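Local coordinates for protein putative retaining b-glycosidase (Saccharophagus degradans, PDB 5A95) that hydrolyses beta-glucans, cleaving beta-1,4-glucosidic bonds in mixed-linkage chains, probably by the retaining mechanism of glycoside hydrolase family 5, at residues R165-W168 / R169-F173; S211-D214 / M215-S219; S349-G352 / A353-Q357. The protein carries 1 engineered substitution. All blocks are in the same frame, centred on the assembly; numbering follows the deposited sequence.

Contact 1 of 3, residues R165-W168 / R169-F173; sequences RDFW and RRITF
Regular i to i+4 bonds join 165-168 to 169-173, among them Arg169 N to Arg165 O and Ile171 N to Phe167 O, so the nine residues form an unbroken length of alpha-helix 161-174. This is one of the outer helices of the (beta/alpha)8 barrel, between barrel strands 136-144 and 181-185. One side of the helix carries charge: Asp166 OD2 takes Arg170 NE at 2.8 Å in a salt bridge, on the syn side of the carboxylate and almost within the guanidinium plane. Only NE is bonded directly to the carboxylate, and the two planes stand 89° apart, which suits a single bond and not a two-pronged one. Arg170, extended from CG to NE, slants back toward the preceding turn to make it. Water 3 ties Asp166 OD1 to Arg170 NH2, weakly at the arginine, while water 1 takes up the same OD1 at 2.6 Å and accepts from Arg169 NH1. Arg169 NH1 is also bonded to Tyr152 O of the second subunit, so the hydrated charges border the subunit interface.

The buried side is built from Phe167, Trp168 and Ile171. With CG anti to the backbone N (chi1 172°), the Phe167 ring swings toward the next turn, where Ile171 CG1 covers one face as a CH-pi contact, 3.8 Å from the centroid. Trp141 stacks with Phe167, whose CE2 lies 3.5 Å above the plane of the Trp168 indole. Ile171 CG2 meets Trp168 CZ3 at 4.0 Å, the two side chains running alongside each other, and Trp168 NE1 donates to Leu186 O. The carbonyl of Trp168 is doubly used: Thr172 N and Thr172 OG1 reach its oxygen from opposite faces of the carbonyl plane, the hydroxyl at 2.7 Å.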
ATOM      1  N   ARG A 165       3.887 -10.734  -1.347  1.00  5.24           N
ATOM      2  CA  ARG A 165       3.028 -11.628  -2.135  1.00  5.37           C
ATOM      3  C   ARG A 165       3.600 -11.804  -3.543  1.00  5.63           C
ATOM      4  O   ARG A 165       3.624 -12.915  -4.072  1.00  6.38           O
ATOM      5  CB  ARG A 165       1.618 -11.050  -2.260  1.00  5.53           C
ATOM      6  CG  ARG A 165       0.760 -11.103  -1.025  1.00  7.16           C
ATOM      7  CD  ARG A 165      -0.641 -10.634  -1.392  1.00  7.20           C
ATOM      8  NE  ARG A 165      -1.495 -10.453  -0.248  1.00  7.22           N
ATOM      9  CZ  ARG A 165      -2.072 -11.427   0.429  1.00  8.54           C
ATOM     10  NH1 ARG A 165      -1.975 -12.690   0.009  1.00  8.27           N
ATOM     11  NH2 ARG A 165      -2.805 -11.144   1.495  1.00  8.61           N
ATOM     12  N   ASP A 166       4.010 -10.705  -4.169  1.00  5.58           N
ATOM     13  CA  ASP A 166       4.517 -10.777  -5.531  1.00  5.72           C
ATOM     14  C   ASP A 166       5.808 -11.573  -5.635  1.00  5.96           C
ATOM     15  O   ASP A 166       5.999 -12.332  -6.588  1.00  6.35           O
ATOM     16  CB  ASP A 166       4.660  -9.384  -6.139  1.00  6.16           C
ATOM     17  CG  ASP A 166       5.315  -9.417  -7.490  1.00  7.40           C
ATOM     18  OD1 ASP A 166       4.626  -9.806  -8.460  1.00  8.19           O
ATOM     19  OD2 ASP A 166       6.509  -9.095  -7.608  1.00  7.91           O
ATOM     20  N   PHE A 167       6.696 -11.393  -4.664  1.00  5.92           N
ATOM     21  CA  PHE A 167       7.882 -12.219  -4.579  1.00  6.49           C
ATOM     22  C   PHE A 167       7.522 -13.698  -4.587  1.00  6.45           C
ATOM     23  O   PHE A 167       8.022 -14.473  -5.413  1.00  6.41           O
ATOM     24  CB  PHE A 167       8.740 -11.836  -3.367  1.00  5.99           C
ATOM     25  CG  PHE A 167       9.893 -12.760  -3.102  1.00  6.18           C
ATOM     26  CD1 PHE A 167      11.059 -12.656  -3.823  1.00  6.62           C
ATOM     27  CD2 PHE A 167       9.794 -13.764  -2.135  1.00  6.13           C
ATOM     28  CE1 PHE A 167      12.100 -13.523  -3.591  1.00  7.13           C
ATOM     29  CE2 PHE A 167      10.844 -14.630  -1.896  1.00  7.29           C
ATOM     30  CZ  PHE A 167      11.998 -14.502  -2.624  1.00  7.74           C
ATOM     31  N   TRP A 168       6.620 -14.082  -3.691  1.00  5.74           N
ATOM     32  CA  TRP A 168       6.277 -15.489  -3.596  1.00  5.20           C
ATOM     33  C   TRP A 168       5.516 -15.977  -4.844  1.00  5.33           C
ATOM     34  O   TRP A 168       5.712 -17.124  -5.276  1.00  6.39           O
ATOM     35  CB  TRP A 168       5.542 -15.802  -2.288  1.00  5.81           C
ATOM     36  CG  TRP A 168       6.475 -15.757  -1.119  1.00  5.84           C
ATOM     37  CD1 TRP A 168       6.427 -14.897  -0.056  1.00  5.61           C
ATOM     38  CD2 TRP A 168       7.661 -16.549  -0.939  1.00  5.70           C
ATOM     39  NE1 TRP A 168       7.481 -15.133   0.775  1.00  6.54           N
ATOM     40  CE2 TRP A 168       8.261 -16.143   0.265  1.00  5.87           C
ATOM     41  CE3 TRP A 168       8.273 -17.570  -1.699  1.00  5.90           C
ATOM     42  CZ2 TRP A 168       9.430 -16.701   0.730  1.00  6.02           C
ATOM     43  CZ3 TRP A 168       9.439 -18.104  -1.231  1.00  6.24           C
ATOM     44  CH2 TRP A 168       9.999 -17.680  -0.032  1.00  6.78           C
ATOM     45  N   ARG A 169       4.664 -15.146  -5.438  1.00  5.87           N
ATOM     46  CA  ARG A 169       4.002 -15.507  -6.687  1.00  6.01           C
ATOM     47  C   ARG A 169       5.031 -15.805  -7.774  1.00  6.07           C
ATOM     48  O   ARG A 169       4.957 -16.850  -8.468  1.00  7.47           O
ATOM     49  CB  ARG A 169       3.043 -14.375  -7.105  1.00  6.71           C
ATOM     50  CG  ARG A 169       2.280 -14.610  -8.404  1.00  6.73           C
ATOM     51  CD  ARG A 169       3.085 -14.189  -9.657  1.00  6.50           C
ATOM     52  NE  ARG A 169       2.291 -14.321 -10.863  1.00  8.42           N
ATOM     53  CZ  ARG A 169       1.420 -13.414 -11.288  1.00  8.06           C
ATOM     54  NH1 ARG A 169       1.242 -12.297 -10.624  1.00  6.59           N
ATOM     55  NH2 ARG A 169       0.727 -13.622 -12.403  1.00  9.27           N
ATOM     56  N   ARG A 170       6.005 -14.925  -7.925  1.00  6.36           N
ATOM     57  CA  ARG A 170       6.998 -15.073  -8.978  1.00  6.52           C
ATOM     58  C   ARG A 170       7.875 -16.303  -8.758  1.00  6.67           C
ATOM     59  O   ARG A 170       8.196 -17.037  -9.699  1.00  7.01           O
ATOM     60  CB  ARG A 170       7.898 -13.849  -9.061  1.00  6.17           C
ATOM     61  CG  ARG A 170       7.256 -12.604  -9.633  1.00  7.38           C
ATOM     62  CD  ARG A 170       8.218 -11.446  -9.448  1.00  8.40           C
ATOM     63  NE  ARG A 170       7.764 -10.122  -9.855  1.00  9.09           N
ATOM     64  CZ  ARG A 170       7.951  -9.603 -11.065  1.00 10.16           C
ATOM     65  NH1 ARG A 170       8.496 -10.287 -12.039  1.00 12.81           N
ATOM     66  NH2 ARG A 170       7.570  -8.370 -11.292  1.00 13.41           N
ATOM     67  N   ILE A 171       8.323 -16.490  -7.530  1.00  6.10           N
ATOM     68  CA  ILE A 171       9.159 -17.606  -7.163  1.00  7.06           C
ATOM     69  C   ILE A 171       8.437 -18.921  -7.408  1.00  6.49           C
ATOM     70  O   ILE A 171       9.006 -19.868  -7.976  1.00  6.61           O
ATOM     71  CB  ILE A 171       9.609 -17.478  -5.678  1.00  7.10           C
ATOM     72  CG1 ILE A 171      10.593 -16.322  -5.457  1.00  6.94           C
ATOM     73  CG2 ILE A 171      10.137 -18.793  -5.144  1.00  7.66           C
ATOM     74  CD1 ILE A 171      11.998 -16.575  -5.992  1.00  8.68           C
ATOM     75  N   THR A 172       7.204 -19.006  -6.936  1.00  6.07           N
ATOM     76  CA  THR A 172       6.494 -20.254  -7.009  1.00  6.72           C
ATOM     77  C   THR A 172       6.226 -20.658  -8.440  1.00  7.44           C
ATOM     78  O   THR A 172       6.339 -21.827  -8.805  1.00  7.53           O
ATOM     79  CB  THR A 172       5.195 -20.221  -6.173  1.00  6.74           C
ATOM     80  OG1 THR A 172       5.485 -19.814  -4.826  1.00  7.09           O
ATOM     81  CG2 THR A 172       4.562 -21.578  -6.105  1.00  7.02           C
ATOM     82  N   PHE A 173       5.881 -19.682  -9.273  1.00  7.01           N
ATOM     83  CA  PHE A 173       5.706 -19.952 -10.697  1.00  7.59           C
ATOM     84  C   PHE A 173       7.014 -20.407 -11.344  1.00  6.77           C
ATOM     85  O   PHE A 173       7.070 -21.410 -12.044  1.00  7.50           O
ATOM     86  CB  PHE A 173       5.198 -18.708 -11.414  1.00  7.04           C
ATOM     87  CG  PHE A 173       5.071 -18.849 -12.912  1.00  7.34           C
ATOM     88  CD1 PHE A 173       4.041 -19.559 -13.482  1.00  9.06           C
ATOM     89  CD2 PHE A 173       5.978 -18.235 -13.740  1.00  8.10           C
ATOM     90  CE1 PHE A 173       3.931 -19.646 -14.854  1.00  9.65           C
ATOM     91  CE2 PHE A 173       5.888 -18.336 -15.110  1.00 10.22           C
ATOM     92  CZ  PHE A 173       4.853 -19.042 -15.656  1.00  9.14           C
TER
HETATM   93  O   HOH W   1       2.281 -11.020  -8.325  1.00  8.03           O
HETATM   94  O   HOH W   2       7.292  -6.145  -9.163  1.00 25.70           O
HETATM   95  O   HOH W   3       4.995  -7.289 -10.248  1.00 27.52           O

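Contact 2 of 3, residues S211-D214 / M215-S219; sequences SLID and MIYAS. With NA (sodium ion), chain L.
Tyr217 presents one ring face to Ile213, whose CG2 lies 3.5 Å above the plane and displaced toward the rim, nearest CD2 and CE2. The methyl is 3.9 Å from the ring centroid and 24° off its normal, a CH-pi contact over the face. The branching of Ile213 sets this up: CG2 is anti to the backbone N and beside the carbonyl carbon, which directs it to the next turn, where the two side chains run alongside and point the same way. Lys221 makes a cation-pi contact with the same ring, and the phenol OH is held by Glu247 O, so the aromatic group is fixed at its outer end as well. The flat carboxylate of Asp214 is engaged through OD1 in a salt bridge with Arg246 NE.

Both segments belong to helix 202-219, an outer helix of the (beta/alpha)8 barrel that leads into strand 224-227. Ile213 and Tyr217 rest on Pro225 of that strand, Ile213 reaching Val227 too. Tyr217 N bonds to Ile213 O at 2.8 Å and Ala218 N to Asp214 O, the ordinary i to i+4 pattern.

On the side that meets the second subunit, Met215 O binds a sodium ion at 2.8 Å. Thr196 O of the second subunit binds the same ion, so the metal bridges two chains through their carbonyl oxygens. Water 4, also 2.8 Å from the sodium, donates to Ser219 OG. Ser219 therefore reaches the ion through the water, while around the site Met215 packs on Gly198 and Ala218 on Gly194, both of the second subunit.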
ATOM      1  N   SER A 211      -2.555 -16.842   4.181  1.00  6.01           N
ATOM      2  CA  SER A 211      -2.825 -16.206   2.902  1.00  6.51           C
ATOM      3  C   SER A 211      -1.684 -16.402   1.920  1.00  5.95           C
ATOM      4  O   SER A 211      -1.889 -16.712   0.751  1.00  6.59           O
ATOM      5  CB  SER A 211      -3.115 -14.715   3.126  1.00  6.12           C
ATOM      6  OG  SER A 211      -3.496 -14.054   1.933  1.00  7.52           O
ATOM      7  N   LEU A 212      -0.455 -16.221   2.389  1.00  6.04           N
ATOM      8  CA  LEU A 212       0.705 -16.478   1.558  1.00  6.05           C
ATOM      9  C   LEU A 212       0.757 -17.967   1.132  1.00  6.27           C
ATOM     10  O   LEU A 212       1.036 -18.280  -0.022  1.00  6.45           O
ATOM     11  CB  LEU A 212       1.999 -16.085   2.274  1.00  6.31           C
ATOM     12  CG  LEU A 212       2.183 -14.577   2.543  1.00  7.14           C
ATOM     13  CD1 LEU A 212       3.386 -14.319   3.411  1.00  8.78           C
ATOM     14  CD2 LEU A 212       2.293 -13.804   1.260  1.00  8.35           C
ATOM     15  N   ILE A 213       0.536 -18.869   2.084  1.00  5.70           N
ATOM     16  CA  ILE A 213       0.540 -20.303   1.803  1.00  5.50           C
ATOM     17  C   ILE A 213      -0.497 -20.644   0.736  1.00  5.74           C
ATOM     18  O   ILE A 213      -0.225 -21.437  -0.169  1.00  6.49           O
ATOM     19  CB  ILE A 213       0.323 -21.111   3.091  1.00  6.15           C
ATOM     20  CG1 ILE A 213       1.570 -20.988   3.991  1.00  6.94           C
ATOM     21  CG2 ILE A 213       0.065 -22.577   2.756  1.00  6.58           C
ATOM     22  CD1 ILE A 213       1.294 -21.323   5.431  1.00  7.37           C
ATOM     23  N   ASP A 214      -1.682 -20.054   0.832  1.00  5.78           N
ATOM     24  CA  ASP A 214      -2.712 -20.375  -0.164  1.00  5.74           C
ATOM     25  C   ASP A 214      -2.290 -19.976  -1.571  1.00  6.20           C
ATOM     26  O   ASP A 214      -2.538 -20.712  -2.511  1.00  7.68           O
ATOM     27  CB  ASP A 214      -4.041 -19.727   0.230  1.00  7.00           C
ATOM     28  CG  ASP A 214      -4.705 -20.402   1.410  1.00  7.03           C
ATOM     29  OD1 ASP A 214      -4.336 -21.550   1.731  1.00  8.88           O
ATOM     30  OD2 ASP A 214      -5.599 -19.788   2.034  1.00  7.86           O
ATOM     31  N   MET A 215      -1.679 -18.802  -1.728  1.00  6.47           N
ATOM     32  CA  MET A 215      -1.180 -18.384  -3.033  1.00  7.76           C
ATOM     33  C   MET A 215      -0.120 -19.323  -3.567  1.00  6.39           C
ATOM     34  O   MET A 215      -0.088 -19.643  -4.744  1.00  6.76           O
ATOM     35  CB  MET A 215      -0.501 -16.999  -2.983  1.00 11.53           C
ATOM     36  CG  MET A 215      -1.365 -15.800  -2.824  1.00 13.48           C
ATOM     37  SD  MET A 215      -0.296 -14.351  -2.634  1.00 11.16           S
ATOM     38  CE  MET A 215       0.301 -14.187  -4.328  1.00  9.33           C
ATOM     39  N   ILE A 216       0.789 -19.724  -2.680  1.00  6.16           N
ATOM     40  CA  ILE A 216       1.880 -20.611  -3.043  1.00  6.47           C
ATOM     41  C   ILE A 216       1.338 -21.989  -3.457  1.00  6.50           C
ATOM     42  O   ILE A 216       1.669 -22.521  -4.531  1.00  7.38           O
ATOM     43  CB  ILE A 216       2.882 -20.714  -1.894  1.00  7.14           C
ATOM     44  CG1 ILE A 216       3.631 -19.380  -1.736  1.00  7.67           C
ATOM     45  CG2 ILE A 216       3.869 -21.852  -2.110  1.00  7.22           C
ATOM     46  CD1 ILE A 216       4.397 -19.261  -0.436  1.00  8.30           C
ATOM     47  N   TYR A 217       0.492 -22.566  -2.604  1.00  6.40           N
ATOM     48  CA  TYR A 217      -0.051 -23.903  -2.865  1.00  6.50           C
ATOM     49  C   TYR A 217      -0.908 -23.962  -4.113  1.00  7.35           C
ATOM     50  O   TYR A 217      -0.951 -25.014  -4.762  1.00  8.70           O
ATOM     51  CB  TYR A 217      -0.804 -24.412  -1.640  1.00  6.39           C
ATOM     52  CG  TYR A 217       0.051 -25.009  -0.537  1.00  6.81           C
ATOM     53  CD1 TYR A 217       1.431 -25.201  -0.659  1.00  7.45           C
ATOM     54  CD2 TYR A 217      -0.560 -25.430   0.644  1.00  6.58           C
ATOM     55  CE1 TYR A 217       2.147 -25.813   0.342  1.00  6.79           C
ATOM     56  CE2 TYR A 217       0.161 -26.028   1.656  1.00  6.47           C
ATOM     57  CZ  TYR A 217       1.522 -26.210   1.501  1.00  6.51           C
ATOM     58  OH  TYR A 217       2.251 -26.864   2.476  1.00  7.44           O
ATOM     59  N   ALA A 218      -1.568 -22.859  -4.452  1.00  7.09           N
ATOM     60  CA  ALA A 218      -2.352 -22.803  -5.680  1.00  7.39           C
ATOM     61  C   ALA A 218      -1.461 -22.965  -6.908  1.00  7.57           C
ATOM     62  O   ALA A 218      -1.953 -23.348  -7.969  1.00  8.50           O
ATOM     63  CB  ALA A 218      -3.128 -21.483  -5.765  1.00  7.50           C
ATOM     64  N   SER A 219      -0.190 -22.581  -6.773  1.00  7.86           N
ATOM     65  CA  SER A 219       0.788 -22.595  -7.861  1.00  7.40           C
ATOM     66  C   SER A 219       1.711 -23.823  -7.827  1.00  8.26           C
ATOM     67  O   SER A 219       2.067 -24.322  -8.893  1.00  9.20           O
ATOM     68  CB  SER A 219       1.568 -21.285  -7.771  1.00  7.31           C
ATOM     69  OG  SER A 219       2.577 -21.202  -8.754  1.00  8.49           O
TER
HETATM   70 NA    NA L 401       1.069 -17.807  -6.513  1.00 13.34          NA
HETATM   71  O   HOH W   4       2.654 -18.370  -8.683  1.00  7.32           O

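Contact 3 of 3, residues S349-G352 / A353-Q357; sequences SEQG and AFFKQ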
ATOM      1  N   SER A 349      36.324 -19.614  11.072  1.00 10.37           N
ATOM      2  CA  SER A 349      36.232 -18.941  12.364  1.00 10.08           C
ATOM      3  C   SER A 349      35.992 -20.023  13.424  1.00  9.16           C
ATOM      4  O   SER A 349      35.859 -21.196  13.096  1.00 10.68           O
ATOM      5  CB  SER A 349      35.060 -17.976  12.350  1.00  9.72           C
ATOM      6  OG  SER A 349      33.862 -18.730  12.300  1.00  9.67           O
ATOM      7  N   GLU A 350      35.920 -19.611  14.687  1.00 10.05           N
ATOM      8  CA  GLU A 350      35.668 -20.569  15.755  1.00  9.89           C
ATOM      9  C   GLU A 350      34.373 -21.351  15.462  1.00  8.54           C
ATOM     10  O   GLU A 350      34.366 -22.577  15.480  1.00  9.68           O
ATOM     11  CB  GLU A 350      35.552 -19.866  17.105  1.00  9.81           C
ATOM     12  CG  GLU A 350      35.253 -20.831  18.246  1.00 10.64           C
ATOM     13  CD  GLU A 350      34.787 -20.196  19.526  1.00  9.59           C
ATOM     14  OE1 GLU A 350      34.461 -18.991  19.565  1.00 11.33           O
ATOM     15  OE2 GLU A 350      34.634 -20.950  20.522  1.00 11.53           O
ATOM     16  N   GLN A 351      33.257 -20.654  15.228  1.00  8.78           N
ATOM     17  CA  GLN A 351      32.019 -21.398  14.995  1.00  8.52           C
ATOM     18  C   GLN A 351      32.069 -22.160  13.675  1.00  7.82           C
ATOM     19  O   GLN A 351      31.460 -23.223  13.553  1.00  9.24           O
ATOM     20  CB  GLN A 351      30.759 -20.522  15.072  1.00  8.34           C
ATOM     21  CG  GLN A 351      30.519 -19.573  13.906  1.00  8.48           C
ATOM     22  CD  GLN A 351      29.057 -19.191  13.752  1.00  8.20           C
ATOM     23  OE1 GLN A 351      28.176 -19.764  14.379  1.00  8.53           O
ATOM     24  NE2 GLN A 351      28.793 -18.264  12.854  1.00  8.99           N
ATOM     25  N   GLY A 352      32.759 -21.615  12.678  1.00  8.77           N
ATOM     26  CA  GLY A 352      32.878 -22.314  11.422  1.00  9.10           C
ATOM     27  C   GLY A 352      33.550 -23.665  11.541  1.00  8.98           C
ATOM     28  O   GLY A 352      33.029 -24.661  11.039  1.00  9.58           O
ATOM     29  N   ALA A 353      34.684 -23.715  12.244  1.00  9.97           N
ATOM     30  CA  ALA A 353      35.382 -24.979  12.422  1.00 11.30           C
ATOM     31  C   ALA A 353      34.504 -25.966  13.193  1.00  9.57           C
ATOM     32  O   ALA A 353      34.483 -27.154  12.891  1.00 10.11           O
ATOM     33  CB  ALA A 353      36.698 -24.775  13.155  1.00 12.08           C
ATOM     34  N   PHE A 354      33.818 -25.462  14.219  1.00  9.55           N
ATOM     35  CA  PHE A 354      32.964 -26.300  15.039  1.00  9.81           C
ATOM     36  C   PHE A 354      31.874 -26.947  14.163  1.00  8.58           C
ATOM     37  O   PHE A 354      31.690 -28.174  14.151  1.00  9.78           O
ATOM     38  CB  PHE A 354      32.359 -25.493  16.190  1.00  9.23           C
ATOM     39  CG  PHE A 354      31.290 -26.258  16.927  1.00  8.74           C
ATOM     40  CD1 PHE A 354      31.644 -27.296  17.791  1.00  9.79           C
ATOM     41  CD2 PHE A 354      29.945 -26.044  16.664  1.00  8.68           C
ATOM     42  CE1 PHE A 354      30.692 -28.044  18.427  1.00 11.29           C
ATOM     43  CE2 PHE A 354      28.991 -26.814  17.285  1.00  9.56           C
ATOM     44  CZ  PHE A 354      29.362 -27.801  18.159  1.00  9.99           C
ATOM     45  N   PHE A 355      31.131 -26.130  13.420  1.00  9.08           N
ATOM     46  CA  PHE A 355      30.018 -26.662  12.666  1.00  9.13           C
ATOM     47  C   PHE A 355      30.484 -27.482  11.468  1.00  8.35           C
ATOM     48  O   PHE A 355      29.819 -28.413  11.053  1.00  9.22           O
ATOM     49  CB  PHE A 355      29.078 -25.542  12.222  1.00  8.94           C
ATOM     50  CG  PHE A 355      28.177 -25.034  13.313  1.00  8.42           C
ATOM     51  CD1 PHE A 355      27.204 -25.868  13.840  1.00  9.37           C
ATOM     52  CD2 PHE A 355      28.294 -23.762  13.812  1.00  8.25           C
ATOM     53  CE1 PHE A 355      26.369 -25.417  14.841  1.00  9.71           C
ATOM     54  CE2 PHE A 355      27.446 -23.299  14.808  1.00  8.94           C
ATOM     55  CZ  PHE A 355      26.491 -24.132  15.311  1.00  9.74           C
ATOM     56  N   LYS A 356      31.648 -27.135  10.927  1.00  9.06           N
ATOM     57  CA  LYS A 356      32.182 -27.898   9.827  1.00 10.01           C
ATOM     58  C   LYS A 356      32.378 -29.374  10.243  1.00 10.46           C
ATOM     59  O   LYS A 356      32.017 -30.307   9.539  1.00 10.35           O
ATOM     60  CB  LYS A 356      33.538 -27.325   9.383  1.00  9.46           C
ATOM     61  CG  LYS A 356      34.078 -27.939   8.121  1.00 11.09           C
ATOM     62  CD  LYS A 356      35.348 -27.238   7.709  1.00 12.08           C
ATOM     63  CE  LYS A 356      35.869 -27.750   6.377  1.00 12.81           C
ATOM     64  NZ  LYS A 356      37.052 -26.948   5.945  1.00 14.49           N
ATOM     65  N   GLN A 357      32.997 -29.565  11.408  1.00 10.48           N
ATOM     66  CA  GLN A 357      33.213 -30.910  11.926  1.00 12.29           C
ATOM     67  C   GLN A 357      31.901 -31.641  12.168  1.00 10.69           C
ATOM     68  O   GLN A 357      31.750 -32.797  11.822  1.00 12.51           O
ATOM     69  CB  GLN A 357      34.055 -30.834  13.202  1.00 14.05           C
ATOM     70  CG  GLN A 357      34.377 -32.172  13.851  1.00 20.21           C
ATOM     71  CD  GLN A 357      35.458 -32.054  14.929  1.00 26.83           C
ATOM     72  OE1 GLN A 357      35.427 -31.172  15.767  1.00 33.55           O
ATOM     73  NE2 GLN A 357      36.432 -32.950  14.888  1.00 36.82           N
TER
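Ala353 opens 353-357, its N bonded at 2.9 Å to the carbonyl O of Ser349, the N-cap residue of alpha-helix 350-363. This helix follows strand 326-329, the last parallel strand of the (beta/alpha)8 barrel. Ser349 OG completes the cap by accepting from Gly352 N at 3.1 Å, and is itself tied to Thr339 O. Next, Phe354 N continues the helical bonding to Glu350 O; its ring, with CG anti to the backbone N, turns toward Pro314 and Val317 of helix 312-323. Phe354 CD2 stands 3.8 Å over the centre of one face of the Phe355 ring.

Phe355 bonds through N to Gln351 O, and its CD2 comes to 3.2 Å from that same oxygen. The ring packs on Val317 and on Val329 of strand 326-329, seating the helix against the barrel. Its CE2 touches Gln351 OE1 at 3.6 Å, with the amide and ring planes 71° apart. Gln351 CG is wedged between its backbone N and carbonyl carbon (chi1 73°), and the extended chain beyond it carries the amide into a polar setting: OE1 accepts from Trp294 N, while NE2 donates to Trp330 O and Thr339 O. Lys356 follows, its side chain in a cation-pi contact with Trp97 and its N bonded to Gly352 O at 2.8 Å.

In chain order the three contacts lie on helices 161-174, 202-219 and 350-363, all on the outside of one (beta/alpha)8 barrel. Contacts 1 and 2 are neighbours, their centres 9 Å apart, and touch directly: Arg165 NH1 probably bonds to Ser211 OG, and Thr172 CG2 packs against Ser219 OG and Ile216 O. Both also meet the second subunit, so this pair of helices forms part of the subunit interface. Contact 3 lies on the opposite side of the chain's centre, about 35 Å from contact 1 and 37 Å from contact 2 between centres. No other protein chain of the assembly touches its segments.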